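Local coordinates for putative acyl-CoA thioester hydrolase YbhC (Escherichia coli K-12, PDB 3GRH), which is a putative thioesterase of the outer membrane that belongs to the pectinesterase family but neither binds pectin nor has pectinesterase activity, at residues A[205-211]-A[237-243]. Numbering follows the deposited sequence.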
loop_
_atom_site.group_PDB
_atom_site.type_symbol
_atom_site.label_atom_id
_atom_site.label_comp_id
_atom_site.label_asym_id
_atom_site.label_seq_id
_atom_site.Cartn_x
_atom_site.Cartn_y
_atom_site.Cartn_z
ATOM N N LEU A 205 -7.571 10.224 -0.795
ATOM C CA LEU A 205 -6.557 10.970 0.012
ATOM C C LEU A 205 -5.672 11.759 -0.932
ATOM O O LEU A 205 -5.291 11.264 -1.950
ATOM C CB LEU A 205 -5.671 10.034 0.796
ATOM C CG LEU A 205 -6.338 9.136 1.784
ATOM C CD1 LEU A 205 -5.324 8.252 2.494
ATOM C CD2 LEU A 205 -7.148 9.894 2.865
ATOM N N GLN A 206 -5.453 13.015 -0.618
ATOM C CA GLN A 206 -4.625 13.861 -1.462
ATOM C C GLN A 206 -3.835 14.876 -0.632
ATOM O O GLN A 206 -4.412 15.525 0.237
ATOM C CB GLN A 206 -5.481 14.550 -2.486
ATOM C CG GLN A 206 -4.675 15.396 -3.481
ATOM C CD GLN A 206 -5.470 15.817 -4.667
ATOM O OE1 GLN A 206 -6.090 16.942 -4.661
ATOM N NE2 GLN A 206 -5.491 14.991 -5.697
ATOM N N ASN A 207 -2.569 15.116 -0.983
ATOM C CA ASN A 207 -1.821 16.253 -0.507
ATOM C C ASN A 207 -1.643 16.286 0.992
ATOM O O ASN A 207 -1.814 17.285 1.672
ATOM C CB ASN A 207 -2.355 17.593 -1.021
ATOM C CG ASN A 207 -1.353 18.708 -0.841
ATOM O OD1 ASN A 207 -0.120 18.504 -1.078
ATOM N ND2 ASN A 207 -1.849 19.908 -0.586
ATOM N N LEU A 208 -1.212 15.158 1.556
ATOM C CA LEU A 208 -0.945 15.041 2.974
ATOM C C LEU A 208 0.074 13.952 3.237
ATOM O O LEU A 208 0.474 13.263 2.325
ATOM C CB LEU A 208 -2.171 14.791 3.810
ATOM C CG LEU A 208 -3.159 13.787 3.343
ATOM C CD1 LEU A 208 -2.682 12.391 3.667
ATOM C CD2 LEU A 208 -4.481 14.045 3.927
ATOM N N THR A 209 0.516 13.873 4.484
ATOM C CA THR A 209 1.552 12.933 4.923
ATOM C C THR A 209 0.967 12.109 6.013
ATOM O O THR A 209 0.377 12.624 6.931
ATOM C CB THR A 209 2.825 13.639 5.441
ATOM O OG1 THR A 209 3.349 14.367 4.309
ATOM C CG2 THR A 209 3.877 12.638 5.915
ATOM N N ILE A 210 1.187 10.805 5.910
ATOM C CA ILE A 210 0.754 9.856 6.978
ATOM C C ILE A 210 1.990 9.070 7.410
ATOM O O ILE A 210 2.697 8.556 6.582
ATOM C CB ILE A 210 -0.289 8.901 6.532
ATOM C CG1 ILE A 210 -1.598 9.627 6.170
ATOM C CG2 ILE A 210 -0.528 7.890 7.657
ATOM C CD1 ILE A 210 -2.553 8.841 5.256
ATOM N N GLU A 211 2.296 9.089 8.713
ATOM C CA GLU A 211 3.577 8.536 9.210
ATOM C C GLU A 211 3.257 7.714 10.465
ATOM O O GLU A 211 2.569 8.173 11.356
ATOM C CB GLU A 211 4.567 9.662 9.511
ATOM C CG GLU A 211 5.912 9.208 9.987
ATOM C CD GLU A 211 6.988 10.262 9.982
ATOM O OE1 GLU A 211 7.156 10.909 8.914
ATOM O OE2 GLU A 211 7.698 10.385 11.006
ATOM N N ILE A 237 -5.412 7.354 -3.907
ATOM C CA ILE A 237 -4.437 8.075 -3.049
ATOM C C ILE A 237 -3.548 8.827 -4.019
ATOM O O ILE A 237 -2.889 8.178 -4.885
ATOM C CB ILE A 237 -3.629 7.048 -2.261
ATOM C CG1 ILE A 237 -4.555 6.385 -1.257
ATOM C CG2 ILE A 237 -2.513 7.740 -1.558
ATOM C CD1 ILE A 237 -3.997 5.136 -0.666
ATOM N N ASN A 238 -3.551 10.171 -3.956
ATOM C CA ASN A 238 -2.844 10.973 -4.942
ATOM C C ASN A 238 -1.987 12.011 -4.238
ATOM O O ASN A 238 -2.453 12.732 -3.367
ATOM C CB ASN A 238 -3.804 11.657 -5.918
ATOM C CG ASN A 238 -3.074 12.522 -6.880
ATOM O OD1 ASN A 238 -3.259 13.776 -6.909
ATOM N ND2 ASN A 238 -2.190 11.907 -7.644
ATOM N N ASN A 239 -0.716 12.082 -4.601
ATOM C CA ASN A 239 0.207 13.107 -4.016
ATOM C C ASN A 239 0.211 13.049 -2.527
ATOM O O ASN A 239 -0.018 14.050 -1.843
ATOM C CB ASN A 239 -0.155 14.502 -4.499
ATOM C CG ASN A 239 0.941 15.516 -4.253
ATOM O OD1 ASN A 239 2.131 15.166 -4.209
ATOM N ND2 ASN A 239 0.528 16.765 -4.020
ATOM N N VAL A 240 0.444 11.849 -1.993
ATOM C CA VAL A 240 0.529 11.582 -0.539
ATOM C C VAL A 240 1.904 11.085 -0.225
ATOM O O VAL A 240 2.489 10.324 -0.996
ATOM C CB VAL A 240 -0.605 10.633 -0.086
ATOM C CG1 VAL A 240 -0.418 10.058 1.354
ATOM C CG2 VAL A 240 -1.930 11.319 -0.186
ATOM N N ASN A 241 2.421 11.406 0.954
ATOM C CA ASN A 241 3.647 10.783 1.457
ATOM C C ASN A 241 3.229 9.790 2.518
ATOM O O ASN A 241 2.495 10.160 3.432
ATOM C CB ASN A 241 4.574 11.797 2.164
ATOM C CG ASN A 241 5.116 12.848 1.251
ATOM O OD1 ASN A 241 5.334 12.647 0.084
ATOM N ND2 ASN A 241 5.221 14.066 1.779
ATOM N N ILE A 242 3.671 8.555 2.382
ATOM C CA ILE A 242 3.421 7.497 3.366
ATOM C C ILE A 242 4.733 7.030 3.924
ATOM O O ILE A 242 5.559 6.512 3.170
ATOM C CB ILE A 242 2.642 6.303 2.726
ATOM C CG1 ILE A 242 1.469 6.766 1.879
ATOM C CG2 ILE A 242 2.179 5.470 3.879
ATOM C CD1 ILE A 242 0.886 5.611 1.049
ATOM N N LEU A 243 4.961 7.333 5.209
ATOM C CA LEU A 243 6.281 7.247 5.807
ATOM C C LEU A 243 6.287 6.246 6.923
ATOM O O LEU A 243 5.473 6.295 7.860
ATOM C CB LEU A 243 6.755 8.604 6.328
ATOM C CG LEU A 243 6.782 9.681 5.279
ATOM C CD1 LEU A 243 7.213 10.990 5.887
ATOM C CD2 LEU A 243 7.599 9.380 4.078
HETATM O O HOH W 1 0.882 20.055 -3.112
#
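Asn207 and Asn239 stand side by side at equivalent corners of two successive coils of the right-handed parallel beta-helix typical of pectinesterases. Both backbones take the left-handed helical conformation there, which asparagine tolerates well, turning the chain from one sheet of the coil into the next. With matching backbones and the same first torsion (chi1 -164°, CG opposite the backbone N), the two side chains run the same way and their amide planes are only 10° apart. Asn207 OD1 and Asn239 ND2, 3.5 Å apart, are too poorly angled to bond directly; a water donates to Asn207 OD1 at 2.7 Å and weakly accepts from Asn239 ND2. Asn207 ND2 reaches the other way, to Gly134 O and Gly136 O of the preceding coil.

Before the corner, extended Gln206 runs alongside Asn238, its NE2 making a weak, bent bond to Asn238 OD1 at 2.8 Å with the amide planes steeply inclined. Asn238 ND2 turns to Thr271 and Asn272 of the following coil, so its amide links three coils. Amides suit this partly exposed outer face because they can both donate and accept between coils.

The inward face is aliphatic, suiting its buried position. Branched Val240 sends CG1 to Leu208 CD1 (4.0 Å) and CG2 to Leu205 CB (4.1 Å), bridging residues on both sides of the corner. Ile210 packs on Phe196 and Ile242 on Leu228, across the interior of the coil.

Beyond the corner, strands 208-211 and 240-243 run parallel, joined by straight backbone bonds such as Ile210 N to Asn241 O (2.9 Å). On their outer face Thr209 serves both polar and apolar neighbours: OG1, also bonded to Pro139 O, accepts from Asn241 ND2 at 3.2 Å, tilted 22° out of that amide plane, while CG2 rests against Leu243 CD1 at 3.7 Å.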